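Local coordinates for protein putative isomerase YbhH (Escherichia coli, PDB 6OTV) that probably acts as an isomerase of the PrpF family, within the diaminopimelate epimerase clan, although its substrate and reaction are not defined, at residues K33-I38 and Q85-T90. Residues are numbered along the deposited sequence; the frame is centred on the assembly and turned at random.
Sequences KILMAI and QRVDTT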
ATOM      1  N   LYS A  33      17.284   2.142 -27.337  1.00 32.59           N
ATOM      2  CA  LYS A  33      18.286   2.843 -28.135  1.00 40.38           C
ATOM      3  C   LYS A  33      18.563   4.232 -27.574  1.00 37.77           C
ATOM      4  O   LYS A  33      19.715   4.680 -27.537  1.00 37.69           O
ATOM      5  CB  LYS A  33      17.835   2.935 -29.593  1.00 48.48           C
ATOM      6  CG  LYS A  33      18.063   1.671 -30.406  1.00 59.20           C
ATOM      7  CD  LYS A  33      17.812   1.924 -31.886  1.00 69.88           C
ATOM      8  CE  LYS A  33      18.204   0.723 -32.737  1.00 78.83           C
ATOM      9  NZ  LYS A  33      17.402  -0.487 -32.403  1.00 83.85           N
ATOM     10  N   ILE A  34      17.519   4.926 -27.121  1.00 33.14           N
ATOM     11  CA  ILE A  34      17.707   6.249 -26.538  1.00 32.69           C
ATOM     12  C   ILE A  34      18.511   6.154 -25.249  1.00 36.09           C
ATOM     13  O   ILE A  34      19.416   6.961 -25.007  1.00 32.02           O
ATOM     14  CB  ILE A  34      16.341   6.923 -26.318  1.00 36.74           C
ATOM     15  CG1 ILE A  34      15.698   7.239 -27.670  1.00 36.25           C
ATOM     16  CG2 ILE A  34      16.482   8.177 -25.465  1.00 31.74           C
ATOM     17  CD1 ILE A  34      14.286   7.740 -27.574  1.00 30.93           C
ATOM     18  N   LEU A  35      18.210   5.157 -24.410  1.00 27.74           N
ATOM     19  CA  LEU A  35      18.938   5.005 -23.155  1.00 31.22           C
ATOM     20  C   LEU A  35      20.416   4.736 -23.405  1.00 32.12           C
ATOM     21  O   LEU A  35      21.279   5.266 -22.694  1.00 31.58           O
ATOM     22  CB  LEU A  35      18.319   3.882 -22.320  1.00 33.60           C
ATOM     23  CG  LEU A  35      16.853   4.060 -21.922  1.00 35.02           C
ATOM     24  CD1 LEU A  35      16.425   2.977 -20.937  1.00 28.92           C
ATOM     25  CD2 LEU A  35      16.620   5.444 -21.338  1.00 30.01           C
ATOM     26  N   MET A  36      20.729   3.914 -24.410  1.00 31.13           N
ATOM     27  CA  MET A  36      22.126   3.671 -24.755  1.00 35.40           C
ATOM     28  C   MET A  36      22.803   4.952 -25.222  1.00 34.03           C
ATOM     29  O   MET A  36      23.948   5.231 -24.846  1.00 31.68           O
ATOM     30  CB  MET A  36      22.229   2.592 -25.833  1.00 31.04           C
ATOM     31  CG  MET A  36      21.664   1.237 -25.434  1.00 38.91           C
ATOM     32  SD  MET A  36      21.664   0.083 -26.825  1.00 51.57           S
ATOM     33  CE  MET A  36      20.550  -1.185 -26.232  1.00 60.03           C
ATOM     34  N   ALA A  37      22.104   5.748 -26.037  1.00 30.71           N
ATOM     35  CA  ALA A  37      22.682   6.989 -26.540  1.00 30.44           C
ATOM     36  C   ALA A  37      22.881   8.012 -25.430  1.00 31.73           C
ATOM     37  O   ALA A  37      23.798   8.837 -25.508  1.00 35.03           O
ATOM     38  CB  ALA A  37      21.802   7.572 -27.645  1.00 28.22           C
ATOM     39  N   ILE A  38      22.035   7.984 -24.397  1.00 26.24           N
ATOM     40  CA  ILE A  38      22.214   8.912 -23.285  1.00 29.65           C
ATOM     41  C   ILE A  38      23.485   8.580 -22.516  1.00 28.75           C
ATOM     42  O   ILE A  38      24.268   9.473 -22.165  1.00 32.88           O
ATOM     43  CB  ILE A  38      20.978   8.904 -22.366  1.00 29.77           C
ATOM     44  CG1 ILE A  38      19.758   9.471 -23.096  1.00 29.03           C
ATOM     45  CG2 ILE A  38      21.241   9.713 -21.106  1.00 24.68           C
ATOM     46  CD1 ILE A  38      18.496   9.469 -22.254  1.00 25.81           C
ATOM     47  N   GLN A  85      26.316  -2.534 -26.469  1.00 40.96           N
ATOM     48  CA  GLN A  85      25.064  -1.785 -26.573  1.00 39.29           C
ATOM     49  C   GLN A  85      23.912  -2.701 -26.181  1.00 40.69           C
ATOM     50  O   GLN A  85      23.294  -3.361 -27.017  1.00 46.03           O
ATOM     51  CB  GLN A  85      24.892  -1.225 -27.980  1.00 38.18           C
ATOM     52  CG  GLN A  85      25.948  -0.187 -28.358  1.00 37.03           C
ATOM     53  CD  GLN A  85      25.719   0.415 -29.730  1.00 41.29           C
ATOM     54  OE1 GLN A  85      25.800  -0.275 -30.746  1.00 47.99           O
ATOM     55  NE2 GLN A  85      25.424   1.709 -29.767  1.00 45.61           N
ATOM     56  N   ARG A  86      23.620  -2.734 -24.883  1.00 39.77           N
ATOM     57  CA  ARG A  86      22.554  -3.566 -24.349  1.00 40.35           C
ATOM     58  C   ARG A  86      21.924  -2.846 -23.167  1.00 36.69           C
ATOM     59  O   ARG A  86      22.576  -2.047 -22.489  1.00 34.78           O
ATOM     60  CB  ARG A  86      23.079  -4.948 -23.925  1.00 38.80           C
ATOM     61  CG  ARG A  86      21.993  -6.003 -23.751  1.00 45.80           C
ATOM     62  CD  ARG A  86      22.567  -7.384 -23.435  1.00 46.54           C
ATOM     63  NE  ARG A  86      22.880  -7.553 -22.018  1.00 53.94           N
ATOM     64  CZ  ARG A  86      24.114  -7.598 -21.524  1.00 52.96           C
ATOM     65  NH1 ARG A  86      25.156  -7.491 -22.335  1.00 51.42           N
ATOM     66  NH2 ARG A  86      24.305  -7.755 -20.220  1.00 48.81           N
ATOM     67  N   VAL A  87      20.645  -3.126 -22.931  1.00 39.98           N
ATOM     68  CA  VAL A  87      19.915  -2.598 -21.786  1.00 40.60           C
ATOM     69  C   VAL A  87      19.327  -3.771 -21.015  1.00 39.42           C
ATOM     70  O   VAL A  87      18.748  -4.685 -21.612  1.00 41.91           O
ATOM     71  CB  VAL A  87      18.810  -1.613 -22.214  1.00 38.04           C
ATOM     72  CG1 VAL A  87      17.988  -1.178 -21.008  1.00 39.87           C
ATOM     73  CG2 VAL A  87      19.420  -0.401 -22.903  1.00 34.82           C
ATOM     74  N   ASP A  88      19.479  -3.744 -19.693  1.00 36.92           N
ATOM     75  CA  ASP A  88      18.944  -4.768 -18.805  1.00 36.95           C
ATOM     76  C   ASP A  88      18.010  -4.109 -17.800  1.00 38.88           C
ATOM     77  O   ASP A  88      18.407  -3.170 -17.103  1.00 43.48           O
ATOM     78  CB  ASP A  88      20.073  -5.510 -18.083  1.00 41.24           C
ATOM     79  CG  ASP A  88      19.568  -6.646 -17.205  1.00 54.62           C
ATOM     80  OD1 ASP A  88      18.366  -6.985 -17.270  1.00 56.46           O
ATOM     81  OD2 ASP A  88      20.386  -7.201 -16.444  1.00 63.81           O
ATOM     82  N   THR A  89      16.776  -4.607 -17.725  1.00 36.60           N
ATOM     83  CA  THR A  89      15.757  -4.062 -16.834  1.00 35.59           C
ATOM     84  C   THR A  89      15.287  -5.094 -15.812  1.00 39.27           C
ATOM     85  O   THR A  89      14.161  -5.017 -15.315  1.00 47.64           O
ATOM     86  CB  THR A  89      14.569  -3.530 -17.636  1.00 43.37           C
ATOM     87  OG1 THR A  89      14.010  -4.587 -18.425  1.00 46.14           O
ATOM     88  CG2 THR A  89      15.008  -2.393 -18.553  1.00 42.34           C
ATOM     89  N   THR A  90      16.146  -6.065 -15.475  1.00 41.39           N
ATOM     90  CA  THR A  90      15.731  -7.103 -14.528  1.00 57.08           C
ATOM     91  C   THR A  90      15.659  -6.586 -13.097  1.00 67.01           C
ATOM     92  O   THR A  90      14.569  -6.633 -12.497  1.00 63.20           O
ATOM     93  CB  THR A  90      16.646  -8.326 -14.654  1.00 59.11           C
ATOM     94  OG1 THR A  90      16.504  -8.895 -15.960  1.00 53.10           O
ATOM     95  CG2 THR A  90      16.286  -9.371 -13.612  1.00 62.25           C
TER
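Met36 reaches out from its helix and lies against the backbone of Gln85 and Arg86 and a methyl of Val87, and nearly the whole contact can be followed along this one side chain. CB sets off toward the 85-90 segment, and chi1 of -61° turns CG to the side opposite the carbonyl carbon, where it meets Val87, CG to CG2 at 3.8 Å. From there the chain runs straight out, chi2 174° and chi3 -164°, so sulfur and methyl arrive one after the other along the segment. SD rests on Gln85, 3.6 Å from its carbonyl C and 3.7 Å from its CB, with the two side chains crossing at about a right angle. The terminal CE then settles where three residues come together: Gln85 O, Arg86 CA and Val87 CG2 each lie 3.6 Å from Met36 CE. Val87 CG2 is therefore touched at both ends of the thioether, by CG and by CE, while its other methyl, CG1, reaches Leu35 CD1 more loosely at 4.4 Å. The two segments are held together by van der Waals contact, with a thioether rather than a polar group lying against the Gln85 carbonyl. The CB of Arg86 heads away from the helix, and its guanidinium NH1 makes a salt bridge with Glu84. Further along, in an Asx turn, Thr90 N meets Asp88 OD1 at 3.0 Å from above the carboxylate plane, while Thr90 OG1 uses the syn lone pair of that oxygen, so two donors grip it. In this peripheral helix-on-strand contact of a diaminopimelate epimerase-clan chain, helix 28-39 packs against the short strand 87-88, which pairs antiparallel with strand 73-80; Leu35 and Val87 both touch Ala78 of that strand, and Leu35 also touches Leu19 on strand 14-20.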